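Local atomic coordinates of transcription termination factor FttA (Methanosarcina mazei, PDB entry 2XR1), a protein that probably terminates archaeal transcription by cutting nascent RNA at the exit channel of RNA polymerase, using a zinc-dependent nuclease site. Residues C199-T204 / R208-C213; Y446-I451 / M520-A525. All blocks are in the same frame, centred on the assembly; numbering follows the deposited sequence.

Interaction 1. Residues C199-T204 / R208-C213; sequences CFLLST and RILIDC
Arg208 opens the returning strand of this antiparallel beta hairpin opposite Ser203, a non-hydrogen-bonded pair in which its CG lies 3.9 Å from Ser203 CB. Its bent chain carries the guanidinium on to the carbonyl of Gln237. Ile209 and Leu202 form a hydrogen-bonded pair: Ile209 N reaches Leu202 O at 2.8 Å, and Leu202 N answers to Ile209 O. Leu210 faces Leu201 on the side of the sheet that bears Arg208; the two side chains cross obliquely and their CD1 methyls meet at 3.4 Å. Ile211, back on the side of Phe200 and Leu202, pairs with Phe200 through Ile211 N to Phe200 O (2.8 Å) and the reciprocal bond. Ile211 CG1 stands beside its own backbone N (chi1 -64°), and Ile211 CD1 lies 3.8 Å from Leu202 CB. Asp212 O lies 3.3 Å from Cys199 CA, a CA-H...O contact, while Asp212 OD2 hydrogen-bonds Thr244 OG1 and ND1 of the zinc ligand His250, a second-shell contact. At Cys213, SG lies 4.1 Å from Cys199 SG. In the metallo-beta-lactamase sheet, strand 199-203 runs antiparallel to 185-190 and strand 208-211 parallel to 240-242, while Phe341 of strand 337-343 covers Leu202, Ile209 and Ile211.

Interaction 2. Residues Y446-I451 / M520-A525; sequences YLDGMI and MEYFKA
Asp448 and Tyr522 alone join the strand to the helix, and a hydrogen bond carries the contact: Tyr522 OH donates to Asp448 OD2 at 2.9 Å. The phenol comes to the anti side of the carboxylate oxygen, 32° out of the carboxylate plane. OD2 in turn lies at the edge of the ring, near its plane, and 3.3 Å from Tyr522 CE2. Carboxylate and ring planes are turned 76° apart, so the two flat groups do not stack. Asp448 OD1 takes a weak bond from Gly449 N at 2.7 Å.

Van der Waals contact is slight. Asp448 CB approaches Tyr522 CE2 at 4.0 Å, and the segments bury just 99 Å² between them, with the CA atoms of Asp448 and Tyr522 10.1 Å apart. The tyrosine spans that gap: its CG lies anti to the carbonyl carbon (chi1 -67°), and the ring runs from the helix toward the strand, packed by Ile498, Ile507, Ala509 and Val489.

Charge is the third element. Asp448 OD2 also forms a salt bridge with Arg495, its stronger partner, so one buried oxygen is gripped by both a cation and a phenol, which should limit rotation of the carboxylate. Asp490 OD1 brings a like charge close to Asp448 OD1, which Arg495 may help to offset.

Far from the zinc site, the pair links strand 445-448 to helix 518-526 beside helix 492-500, which supplies Arg495, in the alpha/beta Beta-CASP domain, where helix 518-526 packs beside the parallel sheet that contains strand 445-448.

How the interactions relate
Interaction 1 comes first along the chain and closes before interaction 2 opens; their centres are 36 Å apart and their nearest atoms about 18 Å, without touching. They share neither sheet nor domain. Segments 199-204 and 208-213 belong to a mixed sheet of the metallo-beta-lactamase fold, whereas 446-451 and 520-525 belong to the Beta-CASP region, in which strand 445-448 contributes to a wholly parallel sheet. The first is a local hairpin with a short connection, residues 204-207; the second spans 69 positions in sequence. Only interaction 1 approaches the zinc ions, placing Asp212 in the second shell at the zinc ligand His250, whereas interaction 2 is structural packing in the Beta-CASP region.

Interaction 1. Residues C199-T204 / R208-C213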
# COMPACT_ATOMS: atom_id res chain seq x y z
N CYS B 199 -0.19 6.44 12.66
CA CYS B 199 0.29 5.09 12.41
C CYS B 199 0.82 5.04 10.97
O CYS B 199 0.08 5.34 10.03
CB CYS B 199 -0.86 4.09 12.58
SG CYS B 199 -0.33 2.37 12.40
N PHE B 200 2.11 4.73 10.79
CA PHE B 200 2.75 4.80 9.49
C PHE B 200 3.57 3.55 9.27
O PHE B 200 4.13 2.94 10.19
CB PHE B 200 3.66 6.05 9.43
CG PHE B 200 2.91 7.32 9.44
CD1 PHE B 200 2.48 7.92 8.22
CD2 PHE B 200 2.55 7.92 10.63
CE1 PHE B 200 1.75 9.08 8.22
CE2 PHE B 200 1.78 9.10 10.62
CZ PHE B 200 1.38 9.69 9.42
N LEU B 201 3.69 3.13 8.02
CA LEU B 201 4.53 1.96 7.74
C LEU B 201 5.67 2.42 6.88
O LEU B 201 5.43 2.99 5.87
CB LEU B 201 3.74 0.89 7.03
CG LEU B 201 4.49 -0.43 6.92
CD1 LEU B 201 4.49 -1.10 8.26
CD2 LEU B 201 3.87 -1.32 5.72
N LEU B 202 6.91 2.21 7.33
CA LEU B 202 8.10 2.45 6.52
C LEU B 202 8.55 1.09 6.08
O LEU B 202 8.66 0.20 6.89
CB LEU B 202 9.19 3.12 7.36
CG LEU B 202 10.62 3.20 6.86
CD1 LEU B 202 10.77 4.03 5.58
CD2 LEU B 202 11.44 3.78 8.03
N SER B 203 8.80 0.90 4.79
CA SER B 203 9.09 -0.43 4.33
C SER B 203 10.17 -0.42 3.27
O SER B 203 10.37 0.58 2.55
CB SER B 203 7.82 -1.15 3.85
OG SER B 203 7.46 -0.76 2.54
N THR B 204 10.89 -1.55 3.23
CA THR B 204 11.92 -1.79 2.25
C THR B 204 11.66 -3.20 1.79
O THR B 204 10.71 -3.81 2.22
CB THR B 204 13.34 -1.65 2.85
OG1 THR B 204 13.72 -2.84 3.58
CG2 THR B 204 13.39 -0.45 3.74
N ARG B 208 9.84 -3.97 7.41
CA ARG B 208 8.61 -3.25 7.62
C ARG B 208 8.63 -2.75 9.04
O ARG B 208 8.84 -3.52 9.96
CB ARG B 208 7.44 -4.19 7.35
CG ARG B 208 7.25 -4.44 5.85
CD ARG B 208 6.78 -5.81 5.56
NE ARG B 208 7.74 -6.81 6.04
CZ ARG B 208 8.76 -7.33 5.33
NH1 ARG B 208 8.99 -6.97 4.07
NH2 ARG B 208 9.57 -8.23 5.90
N ILE B 209 8.52 -1.44 9.17
CA ILE B 209 8.64 -0.75 10.43
C ILE B 209 7.37 0.02 10.55
O ILE B 209 6.95 0.67 9.61
CB ILE B 209 9.88 0.24 10.47
CG1 ILE B 209 11.18 -0.51 10.15
CG2 ILE B 209 10.08 0.82 11.81
CD1 ILE B 209 11.40 -1.79 10.99
N LEU B 210 6.78 -0.04 11.73
CA LEU B 210 5.57 0.69 12.04
C LEU B 210 5.94 1.85 12.95
O LEU B 210 6.48 1.61 14.02
CB LEU B 210 4.58 -0.25 12.72
CG LEU B 210 3.10 -0.10 12.46
CD1 LEU B 210 2.71 -0.15 11.00
CD2 LEU B 210 2.47 -1.22 13.23
N ILE B 211 5.68 3.08 12.52
CA ILE B 211 5.89 4.21 13.39
C ILE B 211 4.53 4.64 13.95
O ILE B 211 3.65 5.04 13.21
CB ILE B 211 6.59 5.37 12.70
CG1 ILE B 211 8.01 4.98 12.27
CG2 ILE B 211 6.68 6.59 13.66
CD1 ILE B 211 8.20 4.51 10.80
N ASP B 212 4.41 4.55 15.28
CA ASP B 212 3.21 4.90 16.04
C ASP B 212 2.02 3.98 15.74
O ASP B 212 1.95 3.33 14.70
CB ASP B 212 2.84 6.40 15.90
CG ASP B 212 3.83 7.35 16.65
OD1 ASP B 212 4.56 6.84 17.54
OD2 ASP B 212 3.86 8.62 16.38
N CYS B 213 1.10 3.90 16.70
CA CYS B 213 -0.15 3.29 16.50
C CYS B 213 -1.16 3.84 17.48
O CYS B 213 -1.40 3.22 18.50
CB CYS B 213 -0.02 1.81 16.68
SG CYS B 213 -1.48 1.00 16.05

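Interaction 2. Residues Y446-I451 / M520-A525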
# COMPACT_ATOMS: atom_id res chain seq x y z
N TYR B 446 -5.31 22.21 42.43
CA TYR B 446 -5.64 20.78 42.46
C TYR B 446 -5.25 20.15 41.13
O TYR B 446 -5.32 20.80 40.10
CB TYR B 446 -7.11 20.54 42.75
CG TYR B 446 -7.56 21.11 44.06
CD1 TYR B 446 -7.37 20.43 45.24
CD2 TYR B 446 -8.17 22.36 44.13
CE1 TYR B 446 -7.79 20.97 46.49
CE2 TYR B 446 -8.58 22.91 45.36
CZ TYR B 446 -8.39 22.21 46.52
OH TYR B 446 -8.80 22.75 47.72
N LEU B 447 -4.81 18.89 41.19
CA LEU B 447 -4.28 18.14 40.06
C LEU B 447 -4.96 16.77 40.01
O LEU B 447 -4.76 15.96 40.90
CB LEU B 447 -2.80 17.93 40.24
CG LEU B 447 -1.93 19.17 40.44
CD1 LEU B 447 -0.48 18.75 40.51
CD2 LEU B 447 -2.12 20.20 39.33
N ASP B 448 -5.77 16.50 38.98
CA ASP B 448 -6.60 15.28 38.99
C ASP B 448 -6.38 14.44 37.73
O ASP B 448 -6.00 14.95 36.70
CB ASP B 448 -8.08 15.65 39.16
CG ASP B 448 -8.95 14.49 39.65
OD1 ASP B 448 -8.46 13.33 39.74
OD2 ASP B 448 -10.15 14.72 39.92
N GLY B 449 -6.55 13.14 37.85
CA GLY B 449 -6.42 12.23 36.71
C GLY B 449 -5.03 11.88 36.18
O GLY B 449 -4.82 11.89 34.95
N MET B 450 -4.13 11.51 37.08
CA MET B 450 -2.77 11.03 36.75
C MET B 450 -1.72 12.10 36.42
O MET B 450 -0.56 11.78 36.13
CB MET B 450 -2.76 9.95 35.65
CG MET B 450 -3.73 8.80 35.82
SD MET B 450 -3.43 7.81 37.25
CE MET B 450 -2.84 6.29 36.45
N ILE B 451 -2.09 13.37 36.52
CA ILE B 451 -1.13 14.44 36.29
C ILE B 451 0.04 14.32 37.22
O ILE B 451 1.20 14.40 36.78
CB ILE B 451 -1.77 15.82 36.48
CG1 ILE B 451 -2.71 16.10 35.32
CG2 ILE B 451 -0.70 16.89 36.54
CD1 ILE B 451 -3.49 17.34 35.52
N MET B 520 -14.80 16.70 33.58
CA MET B 520 -16.22 16.73 33.33
C MET B 520 -17.05 16.78 34.62
O MET B 520 -18.09 17.43 34.67
CB MET B 520 -16.61 15.56 32.43
CG MET B 520 -16.08 15.70 30.99
SD MET B 520 -16.54 17.28 30.21
CE MET B 520 -15.17 18.31 30.68
N GLU B 521 -16.56 16.14 35.68
CA GLU B 521 -17.20 16.27 36.99
C GLU B 521 -17.05 17.71 37.48
O GLU B 521 -18.02 18.33 37.90
CB GLU B 521 -16.64 15.27 38.01
CG GLU B 521 -17.55 14.07 38.30
CD GLU B 521 -16.78 12.81 38.73
OE1 GLU B 521 -15.88 12.40 37.96
OE2 GLU B 521 -17.06 12.22 39.81
N TYR B 522 -15.84 18.25 37.42
CA TYR B 522 -15.59 19.63 37.82
C TYR B 522 -16.43 20.61 37.02
O TYR B 522 -16.92 21.61 37.56
CB TYR B 522 -14.13 20.00 37.65
CG TYR B 522 -13.26 19.25 38.61
CD1 TYR B 522 -13.34 19.49 39.98
CD2 TYR B 522 -12.38 18.28 38.16
CE1 TYR B 522 -12.56 18.79 40.87
CE2 TYR B 522 -11.59 17.56 39.07
CZ TYR B 522 -11.71 17.82 40.41
OH TYR B 522 -10.93 17.13 41.29
N PHE B 523 -16.60 20.31 35.74
CA PHE B 523 -17.33 21.16 34.82
C PHE B 523 -18.83 21.03 35.06
O PHE B 523 -19.55 22.03 35.11
CB PHE B 523 -16.94 20.78 33.38
CG PHE B 523 -17.82 21.35 32.32
CD1 PHE B 523 -17.53 22.57 31.76
CD2 PHE B 523 -18.92 20.65 31.86
CE1 PHE B 523 -18.35 23.09 30.76
CE2 PHE B 523 -19.74 21.17 30.87
CZ PHE B 523 -19.46 22.39 30.32
N LYS B 524 -19.30 19.80 35.24
CA LYS B 524 -20.71 19.57 35.48
C LYS B 524 -21.19 20.41 36.65
O LYS B 524 -22.37 20.78 36.69
CB LYS B 524 -21.00 18.09 35.71
N ALA B 525 -20.29 20.75 37.56
CA ALA B 525 -20.66 21.46 38.79
C ALA B 525 -20.26 22.93 38.84
O ALA B 525 -20.87 23.69 39.56
CB ALA B 525 -20.10 20.73 40.01